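4-alpha-glucanotransferase (Aquifex aeolicus, PDB 1TZ7) belongs to the amylomaltase (disproportionating enzyme) family, glucanotransferases built on an eight-stranded parallel beta/alpha barrel with added subdomains. Local coordinates at residues A[25-30]-A[60-65]; A[222-227]-A[300-305]; A[311-316]-A[327-332]. One frame throughout, in Å; residues are numbered along the deposited sequence.

How the interactions relate
From the N terminus, interaction 1 comes first: residues 25-30 and 60-65 close a loop of 29 residues that holds helix 44-56, making the first beta-alpha-beta unit of the parallel sheet. Interaction 2 (222-227 with 300-305) closes a much longer loop and adds the next two strands. Strand 60-62 lies beside strand 222-227, so the two contacts share one sheet; W61 O and V224 N probably form a hydrogen bond between them. Interaction 3 (311-316 with 327-332) is a hairpin in a separate antiparallel sheet, reached directly after strand 302-305, and F311 packs on L305. The three loops follow in series, neither nesting nor crossing.

Interaction 1. Residues A[25-30]-A[60-65]; sequences GILLHV and LWQVLP
The imidazole of H29 carries L64 over one face, with CD1 of L64 3.9 Å from the ring centroid in a CH-pi contact, while the carbonyl oxygen of P65 lies at the ring edge, near its plane. The indole of W61 has V63 CG1 over the rim of one face and the oxygen of I26 in plane at its edge. At that edge, too, NE1 of W61 donates to L28 O at 2.8 Å, on a lone pair in the carbonyl plane. A chi1 of 176°, with CG trans to the backbone N, brings the indole N-H of W61 within reach of L28 O. F49 of helix 44-56 meets the indole edge-to-face.

Along the strands, which run parallel, I26 N bonds to L60 O at 3.1 Å, Q62 N to I26 O at 3.0 Å and L28 N to Q62 O at 2.9 Å. On the face shared by L27 and Q62, CD1 of L27 rests 3.8 Å from CG of Q62, whose NE2 is bound by Y400. Past the strand ends, the amide of L64 donates to H29 ND1 at 3.1 Å.

Accepting the L64 amide would require ND1 of H29 to be without a proton, so any ring proton would probably sit on NE2. This bond ties the chains together past the strand ends, while the indole N-H of W61 satisfies the buried L28 O.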
loop_
_atom_site.group_PDB
_atom_site.type_symbol
_atom_site.label_atom_id
_atom_site.label_comp_id
_atom_site.label_asym_id
_atom_site.label_seq_id
_atom_site.Cartn_x
_atom_site.Cartn_y
_atom_site.Cartn_z
ATOM N N GLY A 25 13.790 -7.386 -6.098
ATOM C CA GLY A 25 12.989 -6.199 -6.312
ATOM C C GLY A 25 13.339 -5.076 -5.380
ATOM O O GLY A 25 14.150 -5.239 -4.466
ATOM N N ILE A 26 12.726 -3.921 -5.613
ATOM C CA ILE A 26 12.899 -2.777 -4.755
ATOM C C ILE A 26 11.553 -2.349 -4.184
ATOM O O ILE A 26 10.551 -2.328 -4.891
ATOM C CB ILE A 26 13.552 -1.608 -5.542
ATOM C CG1 ILE A 26 15.011 -1.949 -5.883
ATOM C CG2 ILE A 26 13.482 -0.305 -4.727
ATOM C CD1 ILE A 26 15.737 -0.868 -6.659
ATOM N N LEU A 27 11.541 -2.023 -2.890
ATOM C CA LEU A 27 10.375 -1.428 -2.256
ATOM C C LEU A 27 10.489 0.101 -2.305
ATOM O O LEU A 27 11.366 0.693 -1.671
ATOM C CB LEU A 27 10.247 -1.921 -0.804
ATOM C CG LEU A 27 9.240 -1.203 0.115
ATOM C CD1 LEU A 27 7.866 -1.165 -0.498
ATOM C CD2 LEU A 27 9.202 -1.890 1.482
ATOM N N LEU A 28 9.607 0.721 -3.075
ATOM C CA LEU A 28 9.621 2.168 -3.263
ATOM C C LEU A 28 8.224 2.658 -3.615
ATOM O O LEU A 28 7.679 2.301 -4.653
ATOM C CB LEU A 28 10.596 2.551 -4.384
ATOM C CG LEU A 28 10.674 4.048 -4.711
ATOM C CD1 LEU A 28 11.405 4.799 -3.603
ATOM C CD2 LEU A 28 11.361 4.268 -6.051
ATOM N N HIS A 29 7.649 3.474 -2.748
ATOM C CA HIS A 29 6.333 4.052 -2.997
ATOM C C HIS A 29 6.421 5.158 -4.030
ATOM O O HIS A 29 7.442 5.849 -4.140
ATOM C CB HIS A 29 5.757 4.601 -1.706
ATOM C CG HIS A 29 4.297 4.935 -1.775
ATOM N ND1 HIS A 29 3.343 4.038 -2.202
ATOM C CD2 HIS A 29 3.626 6.063 -1.439
ATOM C CE1 HIS A 29 2.150 4.604 -2.134
ATOM N NE2 HIS A 29 2.295 5.832 -1.677
ATOM N N VAL A 30 5.345 5.326 -4.783
ATOM C CA VAL A 30 5.301 6.308 -5.858
ATOM C C VAL A 30 5.663 7.715 -5.352
ATOM O O VAL A 30 6.325 8.469 -6.047
ATOM C CB VAL A 30 3.897 6.334 -6.534
ATOM C CG1 VAL A 30 3.826 7.423 -7.587
ATOM C CG2 VAL A 30 3.574 4.959 -7.162
ATOM N N LEU A 60 11.050 -7.111 -9.729
ATOM C CA LEU A 60 9.931 -6.785 -8.836
ATOM C C LEU A 60 9.977 -5.336 -8.385
ATOM O O LEU A 60 11.040 -4.797 -8.113
ATOM C CB LEU A 60 9.936 -7.701 -7.603
ATOM C CG LEU A 60 9.798 -9.198 -7.859
ATOM C CD1 LEU A 60 10.162 -9.975 -6.610
ATOM C CD2 LEU A 60 8.393 -9.535 -8.313
ATOM N N TRP A 61 8.803 -4.721 -8.310
ATOM C CA TRP A 61 8.648 -3.402 -7.737
ATOM C C TRP A 61 7.488 -3.425 -6.746
ATOM O O TRP A 61 6.356 -3.726 -7.118
ATOM C CB TRP A 61 8.362 -2.383 -8.845
ATOM C CG TRP A 61 8.086 -0.999 -8.347
ATOM C CD1 TRP A 61 8.543 -0.432 -7.184
ATOM C CD2 TRP A 61 7.294 0.001 -8.992
ATOM N NE1 TRP A 61 8.082 0.858 -7.071
ATOM C CE2 TRP A 61 7.312 1.153 -8.168
ATOM C CE3 TRP A 61 6.566 0.049 -10.194
ATOM C CZ2 TRP A 61 6.630 2.328 -8.504
ATOM C CZ3 TRP A 61 5.891 1.219 -10.522
ATOM C CH2 TRP A 61 5.929 2.340 -9.679
ATOM N N GLN A 62 7.769 -3.115 -5.484
ATOM C CA GLN A 62 6.715 -3.054 -4.472
ATOM C C GLN A 62 6.361 -1.623 -4.123
ATOM O O GLN A 62 7.227 -0.817 -3.792
ATOM C CB GLN A 62 7.107 -3.822 -3.205
ATOM C CG GLN A 62 5.937 -3.960 -2.203
ATOM C CD GLN A 62 6.211 -4.944 -1.070
ATOM O OE1 GLN A 62 5.797 -4.715 0.063
ATOM N NE2 GLN A 62 6.891 -6.027 -1.376
ATOM N N VAL A 63 5.072 -1.317 -4.205
ATOM C CA VAL A 63 4.556 -0.027 -3.817
ATOM C C VAL A 63 3.653 -0.184 -2.601
ATOM O O VAL A 63 3.274 -1.296 -2.238
ATOM C CB VAL A 63 3.744 0.630 -4.973
ATOM C CG1 VAL A 63 4.666 1.034 -6.114
ATOM C CG2 VAL A 63 2.641 -0.319 -5.479
ATOM N N LEU A 64 3.314 0.935 -1.973
ATOM C CA LEU A 64 2.282 0.951 -0.938
ATOM C C LEU A 64 0.915 1.172 -1.612
ATOM O O LEU A 64 0.851 1.377 -2.828
ATOM C CB LEU A 64 2.575 2.051 0.094
ATOM C CG LEU A 64 4.046 2.163 0.545
ATOM C CD1 LEU A 64 4.246 3.363 1.439
ATOM C CD2 LEU A 64 4.493 0.886 1.250
ATOM N N PRO A 65 -0.171 1.120 -0.840
ATOM C CA PRO A 65 -1.509 1.326 -1.403
ATOM C C PRO A 65 -1.617 2.645 -2.162
ATOM O O PRO A 65 -1.041 3.648 -1.748
ATOM C CB PRO A 65 -2.416 1.329 -0.165
ATOM C CG PRO A 65 -1.667 0.546 0.850
ATOM C CD PRO A 65 -0.220 0.863 0.611
#

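Interaction 2. Residues A[222-227]-A[300-305]; sequences SIVGDL and FDFLRL
D301 reaches across to S222 and I223 from the turn before strand 302-305. Its CB lies 3.7 Å from I223 O; CG packs near CB of S222; and at the tip OD1 receives the amide of I223 at 2.8 Å, on its anti side. The other oxygen, OD2, takes a weak bond from a water that also meets OG of S222, and forms a salt bridge with R213. The exchange is mutual, because the amides of D301 and F302 both donate to I223 O.

From there the parallel pairing is regular, G225 N bonding to F302 O at 2.8 Å, R304 N to G225 O at 2.8 Å and L227 N to R304 O at 2.9 Å. F300 lays its ring flat against G225, whose CA sits over the ring centre 3.6 Å from the centroid in a CH-pi contact. CD2 of F300 meets CG2 of I223, and CD1 of L227 packs on CD2 of L303.

D226 and R304 lie side by side, pointing the same way, the arginine bent at chi3. OD1 of D226 stands over the face of the guanidinium, 3.7 Å from NH1, a long salt bridge of charges alone, and also bonds to Y78.

These are neighbouring strands, flanked by 60-62 and 350-352, in the eight-stranded parallel sheet of the beta/alpha barrel expected for this family, with L227 and L303 facing the outer helix 287-297.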
loop_
_atom_site.group_PDB
_atom_site.type_symbol
_atom_site.label_atom_id
_atom_site.label_comp_id
_atom_site.label_asym_id
_atom_site.label_seq_id
_atom_site.Cartn_x
_atom_site.Cartn_y
_atom_site.Cartn_z
ATOM N N SER A 222 7.243 -7.339 -12.429
ATOM C CA SER A 222 5.953 -7.542 -11.783
ATOM C C SER A 222 5.803 -6.562 -10.630
ATOM O O SER A 222 6.756 -6.311 -9.888
ATOM C CB SER A 222 5.834 -8.982 -11.255
ATOM O OG SER A 222 5.857 -9.924 -12.302
ATOM N N ILE A 223 4.609 -6.010 -10.477
ATOM C CA ILE A 223 4.366 -5.023 -9.459
ATOM C C ILE A 223 3.638 -5.637 -8.282
ATOM O O ILE A 223 2.569 -6.239 -8.433
ATOM C CB ILE A 223 3.565 -3.823 -10.032
ATOM C CG1 ILE A 223 4.268 -3.268 -11.279
ATOM C CG2 ILE A 223 3.430 -2.727 -8.970
ATOM C CD1 ILE A 223 3.470 -2.199 -12.028
ATOM N N VAL A 224 4.231 -5.491 -7.104
ATOM C CA VAL A 224 3.613 -5.910 -5.871
ATOM C C VAL A 224 2.855 -4.736 -5.256
ATOM O O VAL A 224 3.451 -3.753 -4.836
ATOM C CB VAL A 224 4.669 -6.427 -4.865
ATOM C CG1 VAL A 224 4.005 -6.921 -3.592
ATOM C CG2 VAL A 224 5.515 -7.531 -5.500
ATOM N N GLY A 225 1.540 -4.848 -5.223
ATOM C CA GLY A 225 0.706 -3.866 -4.585
ATOM C C GLY A 225 0.294 -4.306 -3.207
ATOM O O GLY A 225 0.613 -5.406 -2.775
ATOM N N ASP A 226 -0.424 -3.440 -2.519
ATOM C CA ASP A 226 -0.630 -3.576 -1.093
ATOM C C ASP A 226 -2.104 -3.370 -0.766
ATOM O O ASP A 226 -2.678 -2.326 -1.081
ATOM C CB ASP A 226 0.219 -2.548 -0.348
ATOM C CG ASP A 226 0.389 -2.882 1.120
ATOM O OD1 ASP A 226 1.424 -2.478 1.706
ATOM O OD2 ASP A 226 -0.453 -3.539 1.776
ATOM N N LEU A 227 -2.711 -4.377 -0.144
ATOM C CA LEU A 227 -4.134 -4.331 0.215
ATOM C C LEU A 227 -4.286 -4.213 1.716
ATOM O O LEU A 227 -4.051 -5.177 2.441
ATOM C CB LEU A 227 -4.843 -5.604 -0.263
ATOM C CG LEU A 227 -5.565 -5.507 -1.600
ATOM C CD1 LEU A 227 -4.562 -5.466 -2.732
ATOM C CD2 LEU A 227 -6.530 -6.677 -1.771
ATOM N N PHE A 300 -1.992 -4.555 -10.276
ATOM C CA PHE A 300 -0.826 -5.239 -9.717
ATOM C C PHE A 300 -0.775 -6.700 -10.139
ATOM O O PHE A 300 -1.785 -7.284 -10.521
ATOM C CB PHE A 300 -0.844 -5.161 -8.194
ATOM C CG PHE A 300 -1.151 -3.796 -7.661
ATOM C CD1 PHE A 300 -2.276 -3.578 -6.883
ATOM C CD2 PHE A 300 -0.310 -2.726 -7.933
ATOM C CE1 PHE A 300 -2.558 -2.317 -6.387
ATOM C CE2 PHE A 300 -0.591 -1.467 -7.440
ATOM C CZ PHE A 300 -1.716 -1.262 -6.667
ATOM N N ASP A 301 0.415 -7.283 -10.056
ATOM C CA ASP A 301 0.596 -8.708 -10.286
ATOM C C ASP A 301 0.464 -9.490 -8.989
ATOM O O ASP A 301 -0.128 -10.574 -8.961
ATOM C CB ASP A 301 1.955 -8.955 -10.909
ATOM C CG ASP A 301 2.120 -8.240 -12.212
ATOM O OD1 ASP A 301 2.679 -7.120 -12.210
ATOM O OD2 ASP A 301 1.701 -8.705 -13.293
ATOM N N PHE A 302 1.014 -8.940 -7.915
ATOM C CA PHE A 302 0.890 -9.548 -6.602
ATOM C C PHE A 302 0.197 -8.614 -5.614
ATOM O O PHE A 302 0.346 -7.387 -5.679
ATOM C CB PHE A 302 2.269 -9.952 -6.073
ATOM C CG PHE A 302 2.938 -11.046 -6.886
ATOM C CD1 PHE A 302 2.657 -12.383 -6.639
ATOM C CD2 PHE A 302 3.838 -10.730 -7.892
ATOM C CE1 PHE A 302 3.268 -13.393 -7.386
ATOM C CE2 PHE A 302 4.450 -11.733 -8.642
ATOM C CZ PHE A 302 4.161 -13.067 -8.382
ATOM N N LEU A 303 -0.559 -9.202 -4.703
ATOM C CA LEU A 303 -1.276 -8.456 -3.697
ATOM C C LEU A 303 -0.774 -8.837 -2.326
ATOM O O LEU A 303 -1.009 -9.949 -1.856
ATOM C CB LEU A 303 -2.777 -8.742 -3.795
ATOM C CG LEU A 303 -3.381 -8.612 -5.187
ATOM C CD1 LEU A 303 -4.862 -8.964 -5.157
ATOM C CD2 LEU A 303 -3.170 -7.213 -5.737
ATOM N N ARG A 304 -0.072 -7.913 -1.684
ATOM C CA ARG A 304 0.382 -8.108 -0.321
ATOM C C ARG A 304 -0.770 -7.888 0.638
ATOM O O ARG A 304 -1.371 -6.815 0.663
ATOM C CB ARG A 304 1.527 -7.146 0.002
ATOM C CG ARG A 304 2.402 -7.600 1.158
ATOM C CD ARG A 304 3.308 -6.516 1.708
ATOM N NE ARG A 304 2.692 -5.809 2.827
ATOM C CZ ARG A 304 3.338 -4.978 3.637
ATOM N NH1 ARG A 304 2.687 -4.381 4.630
ATOM N NH2 ARG A 304 4.636 -4.738 3.459
ATOM N N LEU A 305 -1.082 -8.912 1.426
ATOM C CA LEU A 305 -2.229 -8.871 2.311
ATOM C C LEU A 305 -1.829 -8.341 3.679
ATOM O O LEU A 305 -1.310 -9.081 4.535
ATOM C CB LEU A 305 -2.860 -10.253 2.430
ATOM C CG LEU A 305 -3.384 -10.844 1.104
ATOM C CD1 LEU A 305 -3.865 -12.258 1.309
ATOM C CD2 LEU A 305 -4.510 -9.971 0.514
HETATM O O HOH W 1 3.316 -11.148 -12.995
#

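Interaction 3. Residues A[311-316]-A[327-332]; sequences FEAYWE and GRWVKA
W315 sets its CG trans to the backbone N (chi1 -171°), whereas W329 turns its CG beside its own N (chi1 -74°), and the two side chains cross at about a right angle. The edge of W315 points into the face of W329, the six-membered ring of the first and the five-membered ring of the second having centroids 4.8 Å apart and planes at 68°. One face of W315 is covered by the backbone of G327 and R328, and R309 adds a cation-pi contact to W329.

On the face that holds Y314, E316, R328 and V330, CB of V330 lies 4.0 Å from the centroid of the Y314 ring, over one face. The hydroxyl of Y314 donates to OE1 of E316 at 3.0 Å, and OE2 of that carboxylate pairs with NH1 of R328 at 2.6 Å. K246 adds a further salt bridge to OE1.

Two reciprocal backbone pairs carry the hairpin, Y314 with V330 and E316 with R328; beyond them A332 N donates to E312 O at 3.0 Å. At that end, NZ of K331 meets the syn lone pair of E312 OE1 at 2.8 Å, while OE2 of E312 is bridged to R309.

With two cations and a hydroxyl around it, the carboxylate of E316 is probably held ionised, and ion pairs lie at either end of the paired residues 312-316 and 328-332, whose middle holds an edge-to-face tryptophan pair.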
loop_
_atom_site.group_PDB
_atom_site.type_symbol
_atom_site.label_atom_id
_atom_site.label_comp_id
_atom_site.label_asym_id
_atom_site.label_seq_id
_atom_site.Cartn_x
_atom_site.Cartn_y
_atom_site.Cartn_z
ATOM N N PHE A 311 -7.224 -12.741 9.002
ATOM C CA PHE A 311 -8.094 -13.675 8.280
ATOM C C PHE A 311 -8.316 -14.959 9.089
ATOM O O PHE A 311 -9.271 -15.692 8.852
ATOM C CB PHE A 311 -7.499 -14.011 6.911
ATOM C CG PHE A 311 -7.459 -12.837 5.957
ATOM C CD1 PHE A 311 -6.252 -12.383 5.442
ATOM C CD2 PHE A 311 -8.631 -12.194 5.572
ATOM C CE1 PHE A 311 -6.213 -11.307 4.566
ATOM C CE2 PHE A 311 -8.592 -11.116 4.698
ATOM C CZ PHE A 311 -7.378 -10.677 4.195
ATOM N N GLU A 312 -7.428 -15.217 10.047
ATOM C CA GLU A 312 -7.613 -16.318 10.998
ATOM C C GLU A 312 -8.365 -15.844 12.239
ATOM O O GLU A 312 -9.314 -16.481 12.677
ATOM C CB GLU A 312 -6.252 -16.902 11.407
ATOM C CG GLU A 312 -6.345 -18.202 12.208
ATOM C CD GLU A 312 -6.515 -17.963 13.706
ATOM O OE1 GLU A 312 -7.238 -18.751 14.362
ATOM O OE2 GLU A 312 -5.931 -16.990 14.224
ATOM N N ALA A 313 -7.918 -14.728 12.804
ATOM C CA ALA A 313 -8.598 -14.101 13.939
ATOM C C ALA A 313 -8.173 -12.638 14.056
ATOM O O ALA A 313 -7.023 -12.296 13.793
ATOM C CB ALA A 313 -8.277 -14.852 15.234
ATOM N N TYR A 314 -9.108 -11.779 14.450
ATOM C CA TYR A 314 -8.842 -10.346 14.525
ATOM C C TYR A 314 -9.169 -9.784 15.904
ATOM O O TYR A 314 -10.060 -10.280 16.599
ATOM C CB TYR A 314 -9.632 -9.596 13.448
ATOM C CG TYR A 314 -11.130 -9.631 13.636
ATOM C CD1 TYR A 314 -11.791 -8.597 14.289
ATOM C CD2 TYR A 314 -11.889 -10.696 13.151
ATOM C CE1 TYR A 314 -13.162 -8.621 14.460
ATOM C CE2 TYR A 314 -13.261 -10.730 13.318
ATOM C CZ TYR A 314 -13.895 -9.689 13.974
ATOM O OH TYR A 314 -15.258 -9.713 14.145
ATOM N N TRP A 315 -8.440 -8.748 16.290
ATOM C CA TRP A 315 -8.636 -8.108 17.576
ATOM C C TRP A 315 -9.806 -7.118 17.495
ATOM O O TRP A 315 -9.812 -6.208 16.663
ATOM C CB TRP A 315 -7.352 -7.393 18.005
ATOM C CG TRP A 315 -7.378 -6.876 19.417
ATOM C CD1 TRP A 315 -7.420 -5.571 19.808
ATOM C CD2 TRP A 315 -7.347 -7.653 20.621
ATOM N NE1 TRP A 315 -7.423 -5.486 21.180
ATOM C CE2 TRP A 315 -7.380 -6.752 21.704
ATOM C CE3 TRP A 315 -7.300 -9.025 20.898
ATOM C CZ2 TRP A 315 -7.366 -7.175 23.036
ATOM C CZ3 TRP A 315 -7.286 -9.442 22.229
ATOM C CH2 TRP A 315 -7.319 -8.520 23.272
ATOM N N GLU A 316 -10.787 -7.315 18.365
ATOM C CA GLU A 316 -12.031 -6.557 18.333
ATOM C C GLU A 316 -12.258 -5.859 19.686
ATOM O O GLU A 316 -12.361 -6.518 20.712
ATOM C CB GLU A 316 -13.191 -7.507 18.047
ATOM C CG GLU A 316 -14.547 -6.846 17.962
ATOM C CD GLU A 316 -15.663 -7.848 17.740
ATOM O OE1 GLU A 316 -15.957 -8.168 16.567
ATOM O OE2 GLU A 316 -16.242 -8.319 18.736
ATOM N N GLY A 327 -10.092 -5.599 24.484
ATOM C CA GLY A 327 -10.623 -6.277 23.315
ATOM C C GLY A 327 -10.642 -7.787 23.480
ATOM O O GLY A 327 -10.501 -8.307 24.589
ATOM N N ARG A 328 -10.821 -8.492 22.367
ATOM C CA ARG A 328 -10.750 -9.949 22.354
ATOM C C ARG A 328 -10.471 -10.463 20.952
ATOM O O ARG A 328 -10.759 -9.795 19.968
ATOM C CB ARG A 328 -12.053 -10.553 22.871
ATOM C CG ARG A 328 -13.305 -10.065 22.134
ATOM C CD ARG A 328 -14.456 -11.082 22.126
ATOM N NE ARG A 328 -15.685 -10.460 22.378
ATOM C CZ ARG A 328 -16.637 -10.119 21.511
ATOM N NH1 ARG A 328 -16.633 -10.436 20.210
ATOM N NH2 ARG A 328 -17.664 -9.501 22.014
ATOM N N TRP A 329 -9.909 -11.658 20.868
ATOM C CA TRP A 329 -9.673 -12.295 19.588
ATOM C C TRP A 329 -10.953 -12.952 19.084
ATOM O O TRP A 329 -11.573 -13.743 19.786
ATOM C CB TRP A 329 -8.555 -13.328 19.703
ATOM C CG TRP A 329 -7.180 -12.711 19.808
ATOM C CD1 TRP A 329 -6.357 -12.715 20.902
ATOM C CD2 TRP A 329 -6.475 -12.002 18.783
ATOM N NE1 TRP A 329 -5.186 -12.052 20.616
ATOM C CE2 TRP A 329 -5.232 -11.605 19.322
ATOM C CE3 TRP A 329 -6.767 -11.658 17.456
ATOM C CZ2 TRP A 329 -4.287 -10.887 18.582
ATOM C CZ3 TRP A 329 -5.823 -10.942 16.725
ATOM C CH2 TRP A 329 -4.602 -10.567 17.293
ATOM N N VAL A 330 -11.343 -12.605 17.863
ATOM C CA VAL A 330 -12.532 -13.167 17.239
ATOM C C VAL A 330 -12.150 -13.897 15.952
ATOM O O VAL A 330 -11.516 -13.319 15.065
ATOM C CB VAL A 330 -13.556 -12.068 16.899
ATOM C CG1 VAL A 330 -14.813 -12.676 16.275
ATOM C CG2 VAL A 330 -13.910 -11.259 18.151
ATOM N N LYS A 331 -12.540 -15.165 15.855
ATOM C CA LYS A 331 -12.186 -15.997 14.702
ATOM C C LYS A 331 -12.868 -15.488 13.439
ATOM O O LYS A 331 -14.050 -15.161 13.454
ATOM C CB LYS A 331 -12.575 -17.460 14.955
ATOM C CG LYS A 331 -11.808 -18.125 16.112
ATOM C CD LYS A 331 -10.384 -18.496 15.705
ATOM C CE LYS A 331 -9.626 -19.166 16.855
ATOM N NZ LYS A 331 -8.216 -18.682 16.962
ATOM N N ALA A 332 -12.101 -15.413 12.351
ATOM C CA ALA A 332 -12.638 -15.096 11.028
ATOM C C ALA A 332 -12.529 -16.336 10.114
ATOM O O ALA A 332 -11.727 -17.223 10.369
ATOM C CB ALA A 332 -11.865 -13.915 10.419
#